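Local coordinates for ferripyochelin binding protein (Salmonella enterica subsp. enterica serovar Typhimurium, PDB 3R3R) that binds a zinc ion and, as a left-handed beta-helix protein of the gamma-class carbonic anhydrase family, may have a related zinc-dependent activity, at residues H70-S75 / M97-T102; D51-A56 / G81-I86; D89-H94 / R106-M111; V125-G130 / K137-G142. One frame throughout, in Å; residues are numbered along the deposited sequence. Where two conformers were deposited one is given.

Interaction 1. Residues H70-S75 / M97-T102; sequences HVTHKS and MLHGCT. With ZN (zinc ion), chain B.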
loop_
_atom_site.group_PDB
_atom_site.type_symbol
_atom_site.label_atom_id
_atom_site.label_comp_id
_atom_site.label_asym_id
_atom_site.label_seq_id
_atom_site.Cartn_x
_atom_site.Cartn_y
_atom_site.Cartn_z
ATOM N N HIS A 70 7.325 -4.099 -1.854
ATOM C CA HIS A 70 7.930 -5.343 -2.308
ATOM C C HIS A 70 7.530 -6.490 -1.365
ATOM O O HIS A 70 6.679 -6.318 -0.486
ATOM C CB HIS A 70 9.452 -5.180 -2.469
ATOM C CG HIS A 70 10.103 -6.275 -3.262
ATOM N ND1 HIS A 70 11.253 -6.920 -2.855
ATOM C CD2 HIS A 70 9.746 -6.850 -4.438
ATOM C CE1 HIS A 70 11.581 -7.836 -3.750
ATOM N NE2 HIS A 70 10.685 -7.814 -4.720
ATOM N N VAL A 71 8.122 -7.658 -1.601
ATOM C CA VAL A 71 7.637 -8.933 -1.091
ATOM C C VAL A 71 8.829 -9.876 -0.916
ATOM O O VAL A 71 9.898 -9.637 -1.494
ATOM C CB VAL A 71 6.652 -9.569 -2.100
ATOM C CG1 VAL A 71 5.324 -8.808 -2.112
ATOM C CG2 VAL A 71 7.261 -9.647 -3.518
ATOM N N THR A 72 8.652 -10.943 -0.133
ATOM C CA THR A 72 9.697 -11.944 0.049
ATOM C C THR A 72 9.381 -13.198 -0.767
ATOM O O THR A 72 8.231 -13.660 -0.837
ATOM C CB THR A 72 9.892 -12.268 1.555
ATOM O OG1 THR A 72 10.459 -11.111 2.185
ATOM C CG2 THR A 72 10.854 -13.436 1.777
ATOM N N HIS A 73 10.418 -13.730 -1.398
ATOM C CA HIS A 73 10.320 -14.896 -2.266
ATOM C C HIS A 73 9.962 -16.170 -1.517
ATOM O O HIS A 73 10.071 -16.261 -0.281
ATOM C CB HIS A 73 11.647 -15.069 -3.018
ATOM C CG HIS A 73 12.749 -15.665 -2.194
ATOM N ND1 HIS A 73 13.406 -14.959 -1.206
ATOM C CD2 HIS A 73 13.327 -16.890 -2.231
ATOM C CE1 HIS A 73 14.337 -15.727 -0.667
ATOM N NE2 HIS A 73 14.298 -16.907 -1.260
ATOM N N LYS A 74 9.571 -17.170 -2.299
ATOM C CA LYS A 74 9.145 -18.463 -1.788
ATOM C C LYS A 74 10.347 -19.387 -1.762
ATOM O O LYS A 74 11.096 -19.467 -2.740
ATOM C CB LYS A 74 8.057 -19.020 -2.704
ATOM C CG LYS A 74 6.826 -18.143 -2.732
ATOM C CD LYS A 74 5.963 -18.489 -3.942
ATOM C CE LYS A 74 4.760 -17.553 -4.034
ATOM N NZ LYS A 74 3.972 -17.748 -5.280
ATOM N N SER A 75 10.528 -20.099 -0.655
ATOM C CA SER A 75 11.671 -20.996 -0.519
ATOM C C SER A 75 11.326 -22.096 0.476
ATOM O O SER A 75 10.255 -22.092 1.083
ATOM C CB SER A 75 12.893 -20.220 -0.027
ATOM O OG SER A 75 12.710 -19.826 1.316
ATOM N N MET A 97 7.622 2.467 3.034
ATOM C CA MET A 97 8.200 1.193 2.634
ATOM C C MET A 97 7.321 0.072 3.166
ATOM O O MET A 97 7.214 -0.086 4.395
ATOM C CB MET A 97 9.580 1.087 3.295
ATOM C CG MET A 97 10.336 -0.199 3.004
ATOM S SD MET A 97 10.896 -0.309 1.302
ATOM C CE MET A 97 10.053 -1.792 0.748
ATOM N N LEU A 98 6.689 -0.691 2.274
ATOM C CA LEU A 98 5.879 -1.852 2.687
ATOM C C LEU A 98 6.530 -3.091 2.141
ATOM O O LEU A 98 6.810 -3.155 0.936
ATOM C CB LEU A 98 4.456 -1.772 2.125
ATOM C CG LEU A 98 3.608 -0.573 2.575
ATOM C CD1 LEU A 98 2.208 -0.668 1.946
ATOM C CD2 LEU A 98 3.541 -0.446 4.081
ATOM N N HIS A 99 6.754 -4.083 2.990
ATOM C CA HIS A 99 7.438 -5.286 2.542
ATOM C C HIS A 99 6.748 -6.512 3.121
ATOM O O HIS A 99 6.841 -6.766 4.320
ATOM C CB HIS A 99 8.915 -5.286 2.959
ATOM C CG HIS A 99 9.795 -6.066 2.026
ATOM N ND1 HIS A 99 9.925 -7.437 2.079
ATOM C CD2 HIS A 99 10.539 -5.662 0.968
ATOM C CE1 HIS A 99 10.732 -7.832 1.108
ATOM N NE2 HIS A 99 11.138 -6.772 0.431
ATOM N N GLY A 100 6.051 -7.276 2.281
ATOM C CA GLY A 100 5.561 -8.586 2.667
ATOM C C GLY A 100 4.604 -8.623 3.843
ATOM O O GLY A 100 4.537 -9.625 4.550
ATOM N N CYS A 101 3.828 -7.562 4.029
ATOM C CA CYS A 101 2.949 -7.437 5.184
ATOM C C CYS A 101 1.480 -7.542 4.769
ATOM O O CYS A 101 1.166 -7.620 3.568
ATOM C CB CYS A 101 3.229 -6.119 5.909
ATOM S SG CYS A 101 3.099 -4.646 4.845
ATOM N N THR A 102 0.599 -7.564 5.766
ATOM C CA THR A 102 -0.838 -7.582 5.535
ATOM C C THR A 102 -1.439 -6.372 6.220
ATOM O O THR A 102 -1.202 -6.145 7.414
ATOM C CB THR A 102 -1.462 -8.855 6.122
ATOM O OG1 THR A 102 -0.870 -9.977 5.477
ATOM C CG2 THR A 102 -2.985 -8.905 5.907
HETATM ZN ZN ZN B . 12.438 -6.711 -1.109
HETATM O O HOH W 1 12.562 -8.982 -0.775
HETATM O O HOH W 2 14.141 -7.538 -1.714
HETATM O O HOH W 3 13.786 -6.897 0.768
#
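Both imidazoles swing out with CG anti to the backbone N, H70 at chi1 -165° and H99 at chi1 -152°, and the two side chains run side by side in the same direction toward one zinc ion. They present different nitrogens to it: H70 binds through ND1 (ND1 to zinc 2.1 Å), H99 through NE2 (NE2 to zinc 2.0 Å). Those two nitrogens, H70 ND1 and H99 NE2, lie 3.3 Å apart because they share the metal, and the ring planes stand at 78° to each other. Three waters complete the five ligands.

The remaining ring nitrogens are used by a second shell. H70 NE2 is hydrogen-bonded to D51, while D117 takes both H99 ND1 and the hydroxyl of T72, whose OG1 sits at the edge of the H99 ring. Two carboxylates thus fix the rotation of the rings and probably strengthen them as metal ligands. One face of the H99 ring rests on the H70–V71 peptide, H70 C being 3.9 Å above the plane over its centre.

The backbones are paired in parallel fashion: H70 N donates to L98 O (3.0 Å), and G100 N to H70 O (3.0 Å). Two histidines on adjacent parallel strands of a left-handed beta-helix are consistent with the zinc site of gamma-class carbonic anhydrases, where a third comes from a neighbouring subunit; here waters fill the rest.

Interaction 2. Residues D51-A56 / G81-I86; sequences DVNYVA and GNPLII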
loop_
_atom_site.group_PDB
_atom_site.type_symbol
_atom_site.label_atom_id
_atom_site.label_comp_id
_atom_site.label_asym_id
_atom_site.label_seq_id
_atom_site.Cartn_x
_atom_site.Cartn_y
_atom_site.Cartn_z
ATOM N N ASP A 51 7.205 -9.411 -8.186
ATOM C CA ASP A 51 7.888 -10.418 -8.989
ATOM C C ASP A 51 8.039 -11.769 -8.301
ATOM O O ASP A 51 7.488 -12.756 -8.773
ATOM C CB ASP A 51 9.240 -9.886 -9.530
ATOM C CG ASP A 51 10.134 -9.223 -8.459
ATOM O OD1 ASP A 51 9.880 -9.303 -7.252
ATOM O OD2 ASP A 51 11.127 -8.619 -8.887
ATOM N N VAL A 52 8.701 -11.798 -7.159
ATOM C CA VAL A 52 8.930 -13.036 -6.424
ATOM C C VAL A 52 7.735 -13.415 -5.550
ATOM O O VAL A 52 7.710 -14.468 -4.950
ATOM C CB VAL A 52 10.238 -12.994 -5.616
ATOM C CG1 VAL A 52 11.394 -12.738 -6.535
ATOM C CG2 VAL A 52 10.173 -11.932 -4.522
ATOM N N ASN A 53 6.758 -12.522 -5.479
ATOM C CA ASN A 53 5.493 -12.827 -4.822
ATOM C C ASN A 53 4.472 -11.784 -5.276
ATOM O O ASN A 53 4.847 -10.811 -5.936
ATOM C CB ASN A 53 5.652 -12.856 -3.305
ATOM C CG ASN A 53 4.888 -13.986 -2.670
ATOM O OD1 ASN A 53 3.735 -14.256 -3.029
ATOM N ND2 ASN A 53 5.517 -14.653 -1.710
ATOM N N TYR A 54 3.195 -11.995 -4.964
ATOM C CA TYR A 54 2.167 -11.082 -5.451
ATOM C C TYR A 54 1.923 -9.917 -4.505
ATOM O O TYR A 54 2.252 -9.967 -3.302
ATOM C CB TYR A 54 0.850 -11.815 -5.738
ATOM C CG TYR A 54 0.064 -12.247 -4.525
ATOM C CD1 TYR A 54 -0.891 -11.412 -3.973
ATOM C CD2 TYR A 54 0.262 -13.499 -3.940
ATOM C CE1 TYR A 54 -1.633 -11.791 -2.876
ATOM C CE2 TYR A 54 -0.485 -13.897 -2.821
ATOM C CZ TYR A 54 -1.432 -13.023 -2.299
ATOM O OH TYR A 54 -2.192 -13.363 -1.203
ATOM N N VAL A 55 1.325 -8.869 -5.076
ATOM C CA VAL A 55 0.858 -7.692 -4.353
ATOM C C VAL A 55 -0.617 -7.505 -4.698
ATOM O O VAL A 55 -0.968 -7.457 -5.876
ATOM C CB VAL A 55 1.647 -6.438 -4.778
ATOM C CG1 VAL A 55 1.109 -5.221 -4.043
ATOM C CG2 VAL A 55 3.141 -6.619 -4.507
ATOM N N ALA A 56 -1.478 -7.450 -3.681
ATOM C CA ALA A 56 -2.917 -7.238 -3.895
ATOM C C ALA A 56 -3.328 -5.987 -3.148
ATOM O O ALA A 56 -3.068 -5.877 -1.945
ATOM C CB ALA A 56 -3.741 -8.452 -3.428
ATOM N N GLY A 81 6.382 -17.678 0.969
ATOM C CA GLY A 81 7.031 -16.377 0.963
ATOM C C GLY A 81 6.217 -15.385 1.788
ATOM O O GLY A 81 5.472 -15.766 2.694
ATOM N N ASN A 82 6.376 -14.098 1.493
ATOM C CA ASN A 82 5.568 -13.048 2.127
ATOM C C ASN A 82 5.024 -12.136 1.051
ATOM O O ASN A 82 5.723 -11.234 0.596
ATOM C CB ASN A 82 6.361 -12.255 3.167
ATOM C CG ASN A 82 6.877 -13.140 4.287
ATOM O OD1 ASN A 82 6.185 -13.359 5.290
ATOM N ND2 ASN A 82 8.079 -13.646 4.132
ATOM N N PRO A 83 3.781 -12.385 0.621
ATOM C CA PRO A 83 3.156 -11.478 -0.342
ATOM C C PRO A 83 2.743 -10.201 0.389
ATOM O O PRO A 83 2.827 -10.127 1.621
ATOM C CB PRO A 83 1.915 -12.259 -0.800
ATOM C CG PRO A 83 1.547 -13.075 0.424
ATOM C CD PRO A 83 2.870 -13.465 1.054
ATOM N N LEU A 84 2.294 -9.213 -0.370
ATOM C CA LEU A 84 1.868 -7.948 0.196
ATOM C C LEU A 84 0.378 -7.806 -0.054
ATOM O O LEU A 84 -0.056 -7.761 -1.218
ATOM C CB LEU A 84 2.645 -6.812 -0.471
ATOM C CG LEU A 84 2.243 -5.389 -0.060
ATOM C CD1 LEU A 84 2.339 -5.165 1.453
ATOM C CD2 LEU A 84 3.141 -4.404 -0.803
ATOM N N ILE A 85 -0.394 -7.737 1.026
ATOM C CA ILE A 85 -1.847 -7.713 0.931
ATOM C C ILE A 85 -2.322 -6.448 1.608
ATOM O O ILE A 85 -2.020 -6.235 2.776
ATOM C CB ILE A 85 -2.453 -8.935 1.638
ATOM C CG1 ILE A 85 -2.009 -10.226 0.939
ATOM C CG2 ILE A 85 -3.984 -8.816 1.671
ATOM C CD1 ILE A 85 -2.221 -11.514 1.757
ATOM N N ILE A 86 -3.037 -5.605 0.869
ATOM C CA ILE A 86 -3.501 -4.323 1.390
ATOM C C ILE A 86 -4.999 -4.237 1.122
ATOM O O ILE A 86 -5.448 -4.514 0.006
ATOM C CB ILE A 86 -2.777 -3.130 0.706
ATOM C CG1 ILE A 86 -1.257 -3.252 0.850
ATOM C CG2 ILE A 86 -3.294 -1.771 1.236
ATOM C CD1 ILE A 86 -0.498 -2.220 0.044
#
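Main-chain hydrogen bonds join strand 54-56 to strand 84-86 as parallel neighbours, with only 4° between their directions and 4.8 Å between their axes. L84 N donates to Y54 O at 3.0 Å, A56 N to L84 O at 2.9 Å, and I86 N to A56 O at 2.8 Å. L84 thus uses both its N-H and its carbonyl on the 54-56 strand, flanking V55, its bridge partner.

The ring of Y54 meets P83 in a CH-pi contact. With chi1 at 73°, CG of Y54 lies between its own backbone N and carbonyl carbon, which lays the ring alongside the proline. P83 CB sits over one face, 3.7 Å from the ring centroid and 18° off the normal. The phenol oxygen reaches I85, Y54 OH lying 3.5 Å from I85 CD1.

Apolar packing on the other side of the sheet pairs V55 with L84, whose side chains lie side by side, V55 CG1 to L84 CD2 being 3.9 Å.

The polar group of the corner is the amide of N53, which lies alongside P83 with N53 OD1 3.5 Å from P83 CB. OD1 accepts from Y54 N on a lone pair in the carbonyl plane, while ND2 donates to the carbonyls of T72 and H80, tying the corner to both limbs of the loop between strands 68-70 and 84-86.

Around the pair, L84 and I86 pack on L69 of strand 68-70 and L98 of strand 97-99, whereas Y54 makes a cation-pi contact with R35. In the sheet, strand 34-36 adjoins 54-57 and strand 102-103 adjoins 84-86.

Interaction 3. Residues D89-H94 / R106-M111; sequences DVTVGH and RVLVGM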
loop_
_atom_site.group_PDB
_atom_site.type_symbol
_atom_site.label_atom_id
_atom_site.label_comp_id
_atom_site.label_asym_id
_atom_site.label_seq_id
_atom_site.Cartn_x
_atom_site.Cartn_y
_atom_site.Cartn_z
ATOM N N ASP A 89 -9.839 1.210 1.180
ATOM C CA ASP A 89 -9.870 2.516 1.858
ATOM C C ASP A 89 -8.635 2.732 2.723
ATOM O O ASP A 89 -8.716 3.316 3.808
ATOM C CB ASP A 89 -11.152 2.667 2.695
ATOM C CG ASP A 89 -12.407 2.579 1.847
ATOM O OD1 ASP A 89 -12.561 3.395 0.911
ATOM O OD2 ASP A 89 -13.206 1.653 2.069
ATOM N N VAL A 90 -7.498 2.240 2.235
ATOM C CA VAL A 90 -6.226 2.399 2.936
ATOM C C VAL A 90 -5.497 3.619 2.393
ATOM O O VAL A 90 -5.499 3.857 1.181
ATOM C CB VAL A 90 -5.346 1.124 2.800
ATOM C CG1 VAL A 90 -3.938 1.352 3.331
ATOM C CG2 VAL A 90 -6.005 -0.040 3.536
ATOM N N THR A 91 -4.868 4.372 3.295
ATOM C CA THR A 91 -4.002 5.479 2.933
ATOM C C THR A 91 -2.566 5.111 3.247
ATOM O O THR A 91 -2.180 5.038 4.415
ATOM C CB THR A 91 -4.438 6.748 3.706
ATOM O OG1 THR A 91 -5.783 7.085 3.333
ATOM C CG2 THR A 91 -3.532 7.939 3.396
ATOM N N VAL A 92 -1.799 4.802 2.206
ATOM C CA VAL A 92 -0.366 4.572 2.357
ATOM C C VAL A 92 0.348 5.895 2.087
ATOM O O VAL A 92 0.370 6.379 0.959
ATOM C CB VAL A 92 0.131 3.428 1.438
ATOM C CG1 VAL A 92 1.656 3.284 1.515
ATOM C CG2 VAL A 92 -0.587 2.117 1.802
ATOM N N GLY A 93 0.911 6.474 3.144
ATOM C CA GLY A 93 1.485 7.800 3.072
ATOM C C GLY A 93 2.696 7.916 2.175
ATOM O O GLY A 93 3.279 6.921 1.722
ATOM N N HIS A 94 3.126 9.153 1.969
ATOM C CA HIS A 94 4.264 9.398 1.093
ATOM C C HIS A 94 5.486 8.650 1.603
ATOM O O HIS A 94 5.718 8.573 2.816
ATOM C CB HIS A 94 4.627 10.894 1.083
ATOM C CG HIS A 94 3.469 11.834 0.887
ATOM N ND1 HIS A 94 2.920 12.089 -0.352
ATOM C CD2 HIS A 94 2.804 12.634 1.764
ATOM C CE1 HIS A 94 1.941 12.975 -0.221
ATOM N NE2 HIS A 94 1.857 13.323 1.053
ATOM N N ARG A 106 -9.190 0.533 5.915
ATOM C CA ARG A 106 -9.254 1.799 6.677
ATOM C C ARG A 106 -8.057 1.902 7.636
ATOM O O ARG A 106 -8.195 2.033 8.854
ATOM C CB ARG A 106 -10.592 1.955 7.425
ATOM C CG ARG A 106 -11.808 1.884 6.492
ATOM C CD ARG A 106 -13.114 1.939 7.288
ATOM N NE ARG A 106 -13.132 0.911 8.321
ATOM C CZ ARG A 106 -13.425 -0.368 8.109
ATOM N NH1 ARG A 106 -13.784 -0.789 6.900
ATOM N NH2 ARG A 106 -13.366 -1.225 9.117
ATOM N N VAL A 107 -6.869 1.816 7.056
ATOM C CA VAL A 107 -5.626 2.000 7.796
ATOM C C VAL A 107 -4.906 3.180 7.178
ATOM O O VAL A 107 -4.878 3.321 5.947
ATOM C CB VAL A 107 -4.739 0.737 7.696
ATOM C CG1 VAL A 107 -3.332 0.977 8.266
ATOM C CG2 VAL A 107 -5.429 -0.427 8.397
ATOM N N LEU A 108 -4.354 4.039 8.024
ATOM C CA LEU A 108 -3.498 5.128 7.557
ATOM C C LEU A 108 -2.076 4.801 8.018
ATOM O O LEU A 108 -1.785 4.742 9.190
ATOM C CB LEU A 108 -3.984 6.458 8.136
ATOM C CG LEU A 108 -3.089 7.685 7.926
ATOM C CD1 LEU A 108 -2.909 7.911 6.502
ATOM C CD2 LEU A 108 -3.699 8.899 8.589
ATOM N N VAL A 109 -1.185 4.671 7.036
ATOM C CA VAL A 109 0.228 4.430 7.309
ATOM C C VAL A 109 0.967 5.759 7.134
ATOM O O VAL A 109 1.094 6.265 6.011
ATOM C CB VAL A 109 0.840 3.369 6.385
ATOM C CG1 VAL A 109 2.290 3.063 6.814
ATOM C CG2 VAL A 109 0.008 2.067 6.400
ATOM N N GLY A 110 1.411 6.343 8.242
ATOM C CA GLY A 110 2.004 7.670 8.183
ATOM C C GLY A 110 3.238 7.737 7.298
ATOM O O GLY A 110 4.028 6.788 7.223
ATOM N N MET A 111 3.410 8.879 6.650
ATOM C CA MET A 111 4.486 9.079 5.701
ATOM C C MET A 111 5.845 8.705 6.300
ATOM O O MET A 111 6.112 8.949 7.485
ATOM C CB MET A 111 4.483 10.541 5.202
ATOM C CG MET A 111 4.820 11.577 6.251
ATOM S SD MET A 111 4.460 13.256 5.639
ATOM C CE MET A 111 2.765 13.438 6.182
HETATM O O HOH W 4 -13.849 0.292 4.130
#
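The H94 ring meets M111 at its edge: M111 SD lies 5.4 Å from the ring centroid, 80° off the normal, in a sulfur-aromatic contact. Nearer the backbone the same two side chains approach through H94 CB and M111 CB, 4.1 Å apart. The ring's ND1 is hydrogen-bonded to D65. At the other end the flat guanidinium of R106 takes a water at its edge, in plane. That water accepts from R106 NH1 and donates to D89 OD2, linking opposite charges whose atoms, D89 OD2 and R106 NH1, are 5.4 Å apart; D89 also pairs with R60, and R106 with D124.

Between these ends runs a parallel beta ladder, part of one wall of the left-handed beta-helix, in which each segment is stacked on the equivalent part of the next coil. T91 N donates to V107 O, V109 N to T91 O at 2.8 Å with 173° at the hydrogen, and G93 N to V109 O at 2.9 Å. V90 packs on V107, V90 CG2 to V107 CB 4.4 Å. T91 and L108 face the C-terminal helix 158-182, where the T91 hydroxyl is hydrogen-bonded to S167 and L108 packs on L164.

Interaction 4. Residues V125-G130 / K137-G142; sequences VMIGAG and KRLESG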
loop_
_atom_site.group_PDB
_atom_site.type_symbol
_atom_site.label_atom_id
_atom_site.label_comp_id
_atom_site.label_asym_id
_atom_site.label_seq_id
_atom_site.Cartn_x
_atom_site.Cartn_y
_atom_site.Cartn_z
ATOM N N VAL A 125 -6.725 1.409 11.906
ATOM C CA VAL A 125 -5.490 1.658 12.636
ATOM C C VAL A 125 -4.800 2.865 12.027
ATOM O O VAL A 125 -4.845 3.069 10.799
ATOM C CB VAL A 125 -4.545 0.433 12.560
ATOM C CG1 VAL A 125 -3.121 0.765 13.034
ATOM C CG2 VAL A 125 -5.117 -0.709 13.388
ATOM N N MET A 126 -4.183 3.682 12.885
ATOM C CA MET A 126 -3.321 4.753 12.398
ATOM C C MET A 126 -1.911 4.533 12.877
ATOM O O MET A 126 -1.682 4.215 14.051
ATOM C CB MET A 126 -3.794 6.107 12.910
ATOM C CG MET A 126 -3.025 7.307 12.390
ATOM S SD MET A 126 -3.796 8.811 13.047
ATOM C CE MET A 126 -5.518 8.330 13.024
ATOM N N ILE A 127 -0.963 4.709 11.966
ATOM C CA ILE A 127 0.466 4.621 12.283
ATOM C C ILE A 127 1.068 6.003 12.060
ATOM O O ILE A 127 0.891 6.575 11.014
ATOM C CB ILE A 127 1.143 3.578 11.379
ATOM C CG1 ILE A 127 0.506 2.192 11.629
ATOM C CG2 ILE A 127 2.671 3.559 11.581
ATOM C CD1 ILE A 127 0.794 1.192 10.589
ATOM N N GLY A 128 1.762 6.522 13.063
ATOM C CA GLY A 128 2.366 7.840 12.952
ATOM C C GLY A 128 3.474 7.883 11.906
ATOM O O GLY A 128 4.101 6.877 11.592
ATOM N N ALA A 129 3.756 9.077 11.399
ATOM C CA ALA A 129 4.856 9.278 10.462
ATOM C C ALA A 129 6.171 8.754 11.033
ATOM O O ALA A 129 6.431 8.854 12.234
ATOM C CB ALA A 129 4.984 10.752 10.137
ATOM N N GLY A 130 7.016 8.217 10.162
ATOM C CA GLY A 130 8.357 7.817 10.556
ATOM C C GLY A 130 8.427 6.590 11.451
ATOM O O GLY A 130 9.442 6.376 12.116
ATOM N N LYS A 137 4.851 -8.449 13.567
ATOM C CA LYS A 137 4.113 -7.688 14.575
ATOM C C LYS A 137 2.643 -7.532 14.187
ATOM O O LYS A 137 2.346 -7.150 13.059
ATOM C CB LYS A 137 4.736 -6.300 14.709
ATOM C CG LYS A 137 4.080 -5.345 15.688
ATOM C CD LYS A 137 4.422 -5.655 17.116
ATOM C CE LYS A 137 3.880 -4.541 18.018
ATOM N NZ LYS A 137 4.232 -4.763 19.446
ATOM N N ARG A 138 1.737 -7.820 15.120
ATOM C CA ARG A 138 0.307 -7.605 14.913
ATOM C C ARG A 138 -0.099 -6.293 15.580
ATOM O O ARG A 138 0.186 -6.097 16.764
ATOM C CB ARG A 138 -0.506 -8.771 15.497
ATOM C CG ARG A 138 -2.011 -8.548 15.428
ATOM C CD ARG A 138 -2.784 -9.747 15.952
ATOM N NE ARG A 138 -2.751 -10.852 14.997
ATOM C CZ ARG A 138 -3.584 -10.987 13.965
ATOM N NH1 ARG A 138 -4.533 -10.084 13.737
ATOM N NH2 ARG A 138 -3.457 -12.027 13.150
ATOM N N LEU A 139 -0.761 -5.408 14.831
ATOM C CA LEU A 139 -1.272 -4.151 15.373
ATOM C C LEU A 139 -2.782 -4.257 15.516
ATOM O O LEU A 139 -3.509 -4.425 14.539
ATOM C CB LEU A 139 -0.935 -2.974 14.460
ATOM C CG LEU A 139 0.558 -2.756 14.206
ATOM C CD1 LEU A 139 0.822 -1.353 13.695
ATOM C CD2 LEU A 139 1.389 -3.028 15.448
ATOM N N GLU A 140 -3.233 -4.157 16.754
ATOM C CA GLU A 140 -4.626 -4.305 17.141
ATOM C C GLU A 140 -5.508 -3.180 16.586
ATOM O O GLU A 140 -5.156 -1.997 16.664
ATOM C CB GLU A 140 -4.651 -4.281 18.683
ATOM C CG GLU A 140 -5.954 -4.458 19.362
ATOM C CD GLU A 140 -5.826 -4.621 20.886
ATOM O OE1 GLU A 140 -4.781 -4.289 21.512
ATOM O OE2 GLU A 140 -6.817 -5.069 21.467
ATOM N N SER A 141 -6.691 -3.557 16.109
ATOM C CA SER A 141 -7.651 -2.622 15.539
ATOM C C SER A 141 -8.043 -1.500 16.503
ATOM O O SER A 141 -8.251 -1.746 17.695
ATOM C CB SER A 141 -8.899 -3.396 15.107
ATOM O OG SER A 141 -9.863 -2.512 14.589
ATOM N N GLY A 142 -8.139 -0.272 15.992
ATOM C CA GLY A 142 -8.716 0.825 16.751
ATOM C C GLY A 142 -7.762 1.666 17.574
ATOM O O GLY A 142 -8.206 2.451 18.408
#
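The CG2 methyl of V125 makes four of the five residue contacts between these segments. With CG1 anti to the backbone N (chi1 167°), CG2 falls beside that N and is turned to the main chain of residues 139-142, where V125 CG2 lies 3.5 Å from E140 O and 3.8 Å from S141 CA instead of meeting another side chain. The second meeting point is purely apolar: I127 CD1 lies 4.0 Å from L139 CD1. These two side chains cross at about a right angle, the CD1 methyl of L139 lying against both CG1 and CD1 of I127. No hydrogen bond joins the two segments, and V125 CA and G142 CA, the nearest pair, are 5.3 Å apart.

What holds the partners in place lies one shell out. L139 also packs on Y145 and V150, and Y145 touches V125 while its hydroxyl is hydrogen-bonded to E140 O, the carbonyl that V125 approaches. The bend at 140-142 is fastened to the preceding corner: S141 N is hydrogen-bonded to a carboxylate oxygen of E122, and S141 OG to the carbonyl of D123. A salt bridge from R138 to E122 separately ties strand 138-139 to the same corner. At G142 the backbone turns at a phi of 92° and a psi of 15°, angles that call for glycine.

Strands 125-127 and 138-139 belong to two different sheets, so V125, I127 and L139 fill the inside of the coil between its walls, as aliphatic side chains do in the hexapeptide-repeat left-handed beta-helix.

How the interactions relate
Interactions 2 and 3 are both buried parallel ladders on different walls of the beta-helix, each tied by three main-chain hydrogen bonds. Interaction 4, buried inside the coil, joins two walls through van der Waals contacts without a cross-segment hydrogen bond, a valine methyl on main chain and an isoleucine on a leucine. Interaction 1, only partly buried, combines a short ladder with metal chemistry on a third wall. It touches interaction 2 directly: T72 O lies 3.0 Å from N82 N and C101 O 3.0 Å from I85 N, both probable hydrogen bonds. Interactions 3 and 4 share a sheet, strands 107-109 and 125-127 being neighbours. L98 of interaction 1 packs on V92 of interaction 3.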